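Local coordinates for protein endo-pectate lyase (Erwinia chrysanthemi, PDB 3B4N) that probably depolymerises polygalacturonate and methylated pectins by calcium-dependent eliminative cleavage within the chain, using a right-handed parallel beta-helix fold, at residues G135-G140 and K162-S167; V44-V49 and D89-N94. All blocks are in the same frame, centred on the assembly; numbering follows the deposited sequence. Where two conformers were deposited one is given.

Interaction 1: G135-G140 and K162-S167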
ATOM      1  N   GLY A 135       0.895  15.659   6.695  1.00 12.09           N
ATOM      2  CA  GLY A 135       0.380  16.722   5.848  1.00 13.49           C
ATOM      3  C   GLY A 135       0.723  16.708   4.372  1.00 14.04           C
ATOM      4  O   GLY A 135       0.748  17.761   3.739  1.00 16.48           O
ATOM      5  N   GLY A 136       0.999  15.529   3.821  1.00 13.96           N
ATOM      6  CA  GLY A 136       1.304  15.424   2.406  1.00 13.30           C
ATOM      7  C   GLY A 136       2.718  15.748   1.958  1.00 13.46           C
ATOM      8  O   GLY A 136       2.970  15.838   0.757  1.00 14.97           O
ATOM      9  N   VAL A 137       3.643  15.915   2.893  1.00 14.11           N
ATOM     10  CA  VAL A 137       5.013  16.239   2.510  1.00 14.20           C
ATOM     11  C   VAL A 137       5.731  15.039   1.917  1.00 14.25           C
ATOM     12  O   VAL A 137       5.286  13.901   2.061  1.00 13.96           O
ATOM     13  CB  VAL A 137       5.847  16.741   3.712  1.00 14.84           C
ATOM     14  CG1 VAL A 137       5.197  17.977   4.321  1.00 16.71           C
ATOM     15  CG2 VAL A 137       5.997  15.637   4.741  1.00 15.41           C
ATOM     16  N   THR A 138       6.848  15.312   1.251  1.00 14.44           N
ATOM     17  CA  THR A 138       7.676  14.284   0.634  1.00 14.93           C
ATOM     18  C   THR A 138       8.953  14.097   1.440  1.00 16.22           C
ATOM     19  O   THR A 138       9.523  15.067   1.947  1.00 18.21           O
ATOM     20  CB  THR A 138       8.100  14.686  -0.802  1.00 16.72           C
ATOM     21  OG1 THR A 138       6.948  14.759  -1.644  1.00 17.80           O
ATOM     22  CG2 THR A 138       9.092  13.670  -1.380  1.00 16.85           C
ATOM     23  N   ILE A 139       9.386  12.851   1.583  1.00 14.61           N
ATOM     24  CA  ILE A 139      10.643  12.572   2.265  1.00 16.07           C
ATOM     25  C   ILE A 139      11.363  11.510   1.456  1.00 15.13           C
ATOM     26  O   ILE A 139      10.747  10.790   0.670  1.00 15.24           O
ATOM     27  CB  ILE A 139      10.461  12.062   3.716  1.00 17.05           C
ATOM     28  CG1 ILE A 139       9.781  10.694   3.723  1.00 18.31           C
ATOM     29  CG2 ILE A 139       9.697  13.098   4.535  1.00 17.99           C
ATOM     30  CD1 ILE A 139       9.813  10.027   5.089  1.00 22.16           C
ATOM     31  N   GLY A 140      12.675  11.438   1.629  1.00 14.90           N
ATOM     32  CA  GLY A 140      13.453  10.453   0.909  1.00 15.09           C
ATOM     33  C   GLY A 140      14.921  10.675   1.175  1.00 15.76           C
ATOM     34  O   GLY A 140      15.325  11.763   1.585  1.00 17.29           O
ATOM     35  N   LYS A 162       0.423   9.161   8.663  1.00 10.09           N
ATOM     36  CA  LYS A 162      -0.490   9.343   7.543  1.00 10.48           C
ATOM     37  C   LYS A 162      -0.149  10.521   6.662  1.00 10.55           C
ATOM     38  O   LYS A 162       0.513  11.466   7.097  1.00 10.76           O
ATOM     39  CB  LYS A 162      -1.939   9.449   8.027  1.00 15.19           C
ATOM     40  CG  LYS A 162      -2.231  10.555   9.007  1.00 16.94           C
ATOM     41  CD  LYS A 162      -3.661  10.399   9.527  1.00 20.19           C
ATOM     42  CE  LYS A 162      -4.038  11.462  10.532  1.00 23.09           C
ATOM     43  NZ  LYS A 162      -5.411  11.203  11.065  1.00 25.41           N
ATOM     44  N   ASN A 163      -0.581  10.430   5.405  1.00  9.08           N
ATOM     45  CA  ASN A 163      -0.395  11.475   4.403  1.00  8.84           C
ATOM     46  C   ASN A 163       1.077  11.787   4.176  1.00  9.63           C
ATOM     47  O   ASN A 163       1.552  12.880   4.484  1.00 11.14           O
ATOM     48  CB  ASN A 163      -1.128  12.743   4.849  1.00  8.64           C
ATOM     49  CG  ASN A 163      -2.558  12.476   5.261  1.00 10.17           C
ATOM     50  OD1 ASN A 163      -3.011  12.951   6.305  1.00 12.67           O
ATOM     51  ND2 ASN A 163      -3.276  11.725   4.453  1.00  7.71           N
ATOM     52  N   LEU A 164       1.796  10.828   3.611  1.00  9.34           N
ATOM     53  CA  LEU A 164       3.222  10.992   3.377  1.00 10.44           C
ATOM     54  C   LEU A 164       3.586  10.461   2.009  1.00 10.58           C
ATOM     55  O   LEU A 164       3.020   9.473   1.560  1.00 10.10           O
ATOM     56  CB  LEU A 164       3.998  10.222   4.448  1.00 11.37           C
ATOM     57  CG  LEU A 164       5.530  10.189   4.384  1.00 10.29           C
ATOM     58  CD1 LEU A 164       6.099  11.578   4.670  1.00 11.96           C
ATOM     59  CD2 LEU A 164       6.049   9.189   5.415  1.00 12.39           C
ATOM     60  N   ARG A 165       4.529  11.126   1.350  1.00 10.30           N
ATOM     61  CA  ARG A 165       4.994  10.694   0.043  1.00 10.20           C
ATOM     62  C   ARG A 165       6.468  10.354   0.162  1.00 11.87           C
ATOM     63  O   ARG A 165       7.242  11.092   0.772  1.00 12.43           O
ATOM     64  CB  ARG A 165       4.808  11.799  -1.006  1.00 11.24           C
ATOM     65  CG  ARG A 165       5.108  11.354  -2.442  1.00 12.52           C
ATOM     66  CD  ARG A 165       5.201  12.559  -3.375  1.00 13.29           C
ATOM     67  NE  ARG A 165       4.029  13.421  -3.261  1.00 14.93           N
ATOM     68  CZ  ARG A 165       2.891  13.239  -3.923  1.00 14.51           C
ATOM     69  NH1 ARG A 165       1.885  14.077  -3.731  1.00 14.37           N
ATOM     70  NH2 ARG A 165       2.764  12.242  -4.789  1.00 13.07           N
ATOM     71  N   ILE A 166       6.838   9.215  -0.412  0.50 11.38           N
ATOM     72  CA  ILE A 166       8.218   8.750  -0.410  0.50 11.51           C
ATOM     73  C   ILE A 166       8.748   8.983  -1.821  0.50 12.76           C
ATOM     74  O   ILE A 166       8.182   8.480  -2.793  0.50 12.55           O
ATOM     75  CB  ILE A 166       8.295   7.241  -0.075  0.50 11.81           C
ATOM     76  CG1 ILE A 166       7.555   6.954   1.234  0.50 13.38           C
ATOM     77  CG2 ILE A 166       9.757   6.800   0.017  0.50 12.67           C
ATOM     78  CD1 ILE A 166       8.087   7.716   2.432  0.50 12.51           C
ATOM     79  N   SER A 167       9.825   9.754  -1.934  1.00 13.04           N
ATOM     80  CA  SER A 167      10.410  10.060  -3.241  1.00 13.40           C
ATOM     81  C   SER A 167      10.870   8.867  -4.066  1.00 12.49           C
ATOM     82  O   SER A 167      11.288   7.846  -3.527  1.00 13.86           O
ATOM     83  CB  SER A 167      11.571  11.046  -3.076  1.00 15.85           C
ATOM     84  OG  SER A 167      12.717  10.405  -2.557  1.00 16.58           O
TER
HETATM   85  O   HOH W   1       4.398  15.498  -1.443  1.00 19.70           O
HETATM   86  O   HOH W   2       1.232  15.975  -1.366  1.00 24.44           O
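Thr138 and Arg165 meet side chain to side chain on one face of the paired strands, the hydroxyl OG1 of Thr138 lying 3.3 Å from Arg165 CD and near the plane of the guanidinium, at its edge. A water joins them: it accepts from Arg165 NE, donates to Gly136 O and hydrogen-bonds to Thr138 OG1. A second water, also donating to Gly136 O, accepts from Arg165 NH1, so that one carbonyl oxygen is tied to the arginine by two bridges. The arginine leaves its backbone with CG anti to N (chi1 -173°) and bends at chi3, which brings NE round to the first water.

On the other face the contact is apolar. Leu164 crosses Ile139 at about a right angle, its CD2 3.9 Å from Ile139 CD1, while Ile166, in the conformer modelled here, lies alongside Ile139.

Between the faces runs parallel strand pairing, in the register of successive coils of the right-handed parallel beta-helix. Val137 O accepts from Arg165 N at 3.0 Å, Arg165 O accepts from Ile139 N at 2.9 Å, and Ile139 O accepts from Ser167 N. Where segment 162-167 turns its corner at Asn163, the donor changes approach: Gly136 N reaches Asn163 O at 2.8 Å from above the carbonyl plane, 36° out of it. Gly136 has a positive phi of 81°, a conformation that suits glycine.

Farther out, Arg165 NH2 forms a salt bridge with Glu190 and a hydrogen bond to Leu26 O, fixing the guanidinium from its far end and connecting the beta-helix to strand 22-29. Leu153 packs against both Ile139 and Ile166, and strand 181-189 continues the pairing beyond 164-166.

Interaction 2: V44-V49 and D89-N94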
ATOM      1  N   VAL A  44     -18.764   7.226   7.683  1.00 13.37           N
ATOM      2  CA  VAL A  44     -18.799   7.548   6.264  1.00 11.53           C
ATOM      3  C   VAL A  44     -19.894   6.769   5.543  1.00 12.01           C
ATOM      4  O   VAL A  44     -20.037   5.560   5.744  1.00 13.70           O
ATOM      5  CB  VAL A  44     -17.452   7.230   5.590  1.00 11.48           C
ATOM      6  CG1 VAL A  44     -17.521   7.590   4.107  1.00 11.15           C
ATOM      7  CG2 VAL A  44     -16.329   8.004   6.270  1.00 13.36           C
ATOM      8  N   ALA A  45     -20.662   7.471   4.710  1.00 12.01           N
ATOM      9  CA  ALA A  45     -21.737   6.861   3.928  1.00 11.51           C
ATOM     10  C   ALA A  45     -21.273   6.714   2.477  1.00 11.96           C
ATOM     11  O   ALA A  45     -21.451   5.667   1.861  1.00 12.66           O
ATOM     12  CB  ALA A  45     -22.983   7.715   3.996  1.00 12.22           C
ATOM     13  N   ARG A  46     -20.685   7.778   1.940  1.00  9.92           N
ATOM     14  CA  ARG A  46     -20.168   7.765   0.575  1.00 10.84           C
ATOM     15  C   ARG A  46     -19.056   8.784   0.478  1.00  9.53           C
ATOM     16  O   ARG A  46     -18.868   9.602   1.381  1.00 10.16           O
ATOM     17  CB  ARG A  46     -21.257   8.124  -0.446  1.00 10.56           C
ATOM     18  CG  ARG A  46     -21.788   9.547  -0.298  1.00 10.77           C
ATOM     19  CD  ARG A  46     -22.411  10.079  -1.584  1.00 11.61           C
ATOM     20  NE  ARG A  46     -23.513   9.243  -2.043  1.00 12.27           N
ATOM     21  CZ  ARG A  46     -24.244   9.508  -3.121  1.00 11.58           C
ATOM     22  NH1 ARG A  46     -23.991  10.586  -3.849  1.00 13.28           N
ATOM     23  NH2 ARG A  46     -25.226   8.685  -3.466  1.00 11.23           N
ATOM     24  N   GLN A  47     -18.321   8.730  -0.626  1.00 10.64           N
ATOM     25  CA  GLN A  47     -17.226   9.664  -0.847  1.00  9.01           C
ATOM     26  C   GLN A  47     -17.323  10.128  -2.288  1.00 10.23           C
ATOM     27  O   GLN A  47     -17.468   9.317  -3.194  1.00 12.85           O
ATOM     28  CB  GLN A  47     -15.888   8.980  -0.567  1.00  8.70           C
ATOM     29  CG  GLN A  47     -15.827   8.446   0.858  1.00  8.71           C
ATOM     30  CD  GLN A  47     -14.580   7.643   1.115  1.00  8.14           C
ATOM     31  OE1 GLN A  47     -14.448   6.506   0.642  1.00 11.87           O
ATOM     32  NE2 GLN A  47     -13.651   8.229   1.860  1.00  6.92           N
ATOM     33  N   GLU A  48     -17.251  11.436  -2.495  1.00  9.43           N
ATOM     34  CA  GLU A  48     -17.390  11.977  -3.835  1.00 10.54           C
ATOM     35  C   GLU A  48     -16.126  12.660  -4.297  1.00  9.49           C
ATOM     36  O   GLU A  48     -15.499  13.406  -3.548  1.00 10.44           O
ATOM     37  CB  GLU A  48     -18.550  12.967  -3.865  1.00 10.23           C
ATOM     38  CG  GLU A  48     -19.854  12.387  -3.334  1.00 12.33           C
ATOM     39  CD  GLU A  48     -20.998  13.368  -3.418  1.00 15.17           C
ATOM     40  OE1 GLU A  48     -20.778  14.566  -3.140  1.00 18.44           O
ATOM     41  OE2 GLU A  48     -22.120  12.936  -3.749  1.00 17.84           O
ATOM     42  N   VAL A  49     -15.745  12.402  -5.539  1.00  9.47           N
ATOM     43  CA  VAL A  49     -14.548  13.018  -6.090  1.00  9.14           C
ATOM     44  C   VAL A  49     -14.978  14.156  -6.999  1.00  9.35           C
ATOM     45  O   VAL A  49     -15.849  13.984  -7.846  1.00  9.74           O
ATOM     46  CB  VAL A  49     -13.715  12.017  -6.920  1.00 10.08           C
ATOM     47  CG1 VAL A  49     -12.412  12.668  -7.372  1.00  9.21           C
ATOM     48  CG2 VAL A  49     -13.432  10.767  -6.098  1.00 11.56           C
ATOM     49  N   ASP A  89     -14.790  14.729  -1.188  1.00  9.19           N
ATOM     50  CA  ASP A  89     -15.803  15.062  -0.203  1.00 11.39           C
ATOM     51  C   ASP A  89     -16.231  13.772   0.494  1.00 10.51           C
ATOM     52  O   ASP A  89     -16.831  12.896  -0.121  1.00 11.48           O
ATOM     53  CB  ASP A  89     -17.005  15.691  -0.918  1.00 12.63           C
ATOM     54  CG  ASP A  89     -18.080  16.191   0.032  1.00 16.85           C
ATOM     55  OD1 ASP A  89     -19.098  16.714  -0.482  1.00 18.80           O
ATOM     56  OD2 ASP A  89     -17.924  16.072   1.265  1.00 17.27           O
ATOM     57  N   VAL A  90     -15.894  13.653   1.773  1.00 11.24           N
ATOM     58  CA  VAL A  90     -16.279  12.485   2.558  1.00 11.09           C
ATOM     59  C   VAL A  90     -17.628  12.860   3.179  1.00 11.19           C
ATOM     60  O   VAL A  90     -17.734  13.821   3.944  1.00 11.86           O
ATOM     61  CB  VAL A  90     -15.213  12.179   3.630  1.00 10.30           C
ATOM     62  CG1 VAL A  90     -15.686  11.059   4.539  1.00 12.00           C
ATOM     63  CG2 VAL A  90     -13.912  11.788   2.949  1.00 11.33           C
ATOM     64  N   VAL A  91     -18.665  12.112   2.812  1.00 10.12           N
ATOM     65  CA  VAL A  91     -20.021  12.383   3.278  1.00 11.17           C
ATOM     66  C   VAL A  91     -20.427  11.421   4.377  1.00 10.40           C
ATOM     67  O   VAL A  91     -20.389  10.209   4.196  1.00 10.16           O
ATOM     68  CB  VAL A  91     -21.024  12.271   2.109  1.00 11.18           C
ATOM     69  CG1 VAL A  91     -22.422  12.636   2.585  1.00 11.13           C
ATOM     70  CG2 VAL A  91     -20.589  13.173   0.959  1.00 13.45           C
ATOM     71  N   SER A  92     -20.819  11.970   5.521  1.00 12.20           N
ATOM     72  CA  SER A  92     -21.224  11.142   6.644  1.00 12.71           C
ATOM     73  C   SER A  92     -22.674  10.703   6.501  1.00 14.98           C
ATOM     74  O   SER A  92     -23.407  11.197   5.643  1.00 14.94           O
ATOM     75  CB  SER A  92     -21.077  11.915   7.957  1.00 13.69           C
ATOM     76  OG  SER A  92     -22.141  12.851   8.098  1.00 14.74           O
ATOM     77  N   GLU A  93     -23.082   9.773   7.352  1.00 15.34           N
ATOM     78  CA  GLU A  93     -24.453   9.291   7.340  1.00 16.55           C
ATOM     79  C   GLU A  93     -25.403  10.443   7.657  1.00 18.09           C
ATOM     80  O   GLU A  93     -26.577  10.411   7.265  1.00 17.81           O
ATOM     81  CB  GLU A  93     -24.614   8.181   8.369  1.00 16.95           C
ATOM     82  CG  GLU A  93     -23.870   6.917   8.003  1.00 17.89           C
ATOM     83  CD  GLU A  93     -23.997   5.851   9.060  1.00 17.57           C
ATOM     84  OE1 GLU A  93     -23.462   4.748   8.850  1.00 17.66           O
ATOM     85  OE2 GLU A  93     -24.636   6.125  10.098  1.00 19.29           O
ATOM     86  N   ASN A  94     -24.887  11.465   8.338  1.00 18.57           N
ATOM     87  CA  ASN A  94     -25.689  12.630   8.706  1.00 19.68           C
ATOM     88  C   ASN A  94     -25.427  13.919   7.922  1.00 20.41           C
ATOM     89  O   ASN A  94     -25.390  15.013   8.499  1.00 21.51           O
ATOM     90  CB  ASN A  94     -25.546  12.912  10.201  1.00 19.11           C
ATOM     91  CG  ASN A  94     -26.181  11.836  11.052  1.00 21.71           C
ATOM     92  OD1 ASN A  94     -25.527  10.871  11.448  1.00 22.83           O
ATOM     93  ND2 ASN A  94     -27.472  11.986  11.325  1.00 23.05           N
TER
HETATM   94  O   HOH W   3     -22.264   4.112   6.405  1.00 24.44           O
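Val44 sets CG1 anti to its nitrogen (chi1 -180°) and Val90 does likewise, which brings Val44 CG2 to 3.6 Å from Val90 CG1, the two side chains crossing at about a right angle. Arg46 instead places CG between its own N and carbonyl carbon (chi1 64°), laying it alongside Val91, with Arg46 CG 3.7 Å from Val91 CB.

The backbones pair antiparallel. Glu48 and Asp89 form a hydrogen-bonded pair, with Asp89 N to Glu48 O and Glu48 N to Asp89 O both at 2.8 Å; Gln47 and Val90 follow as a non-hydrogen-bonded pair. Then the register slips by one residue in a classic beta bulge: Ala45 and Arg46 both face Val91. Ala45 N gives Val91 O a nearly straight bond of 2.8 Å. Arg46 N adds a weak one to Val91 O at 3.3 Å, while Val91 N donates to Arg46 O. These are the central strands of a four-stranded antiparallel sheet, flanked within it by strands 61-66 (beside 44-52) and 97-104 (beside 85-92), consistent with an N-terminal fibronectin type III-like beta-sandwich.

On the face bearing Arg46, Glu48 and Asp89, Arg46 NH1 makes a salt bridge to Glu48 OE2 at 3.0 Å, using the lone pair of OE2 turned away from the other oxygen. Arg62 forms a second salt bridge to that oxygen, and the hydroxyl of Tyr50 bonds to OE1. Such partners would be expected to offset the nearness of Glu48 OE1 to Asp89 OD1, whose carboxylate planes stand 77° apart. Beyond the bulge, a water donates to both Val44 O and Glu93 OE1.

Interaction 2 comes first along the chain and closes before interaction 1 opens. Their centres are 25 Å apart and their nearest atoms about 11 Å, without touching. They share no sheet: 44-49 and 89-94 belong to the four-stranded antiparallel sheet of the N-terminal part, whereas 135-140 and 162-167 lie in early coils of the parallel beta-helix. One pairs strands antiparallel, the other parallel, reflecting two separate pieces of architecture. Strand 22-29, from the beginning of the chain, packs against interaction 1. The calcium ion is about 10 Å from the Ile166 side chain in interaction 1, while interaction 2 lies away from the metal sites.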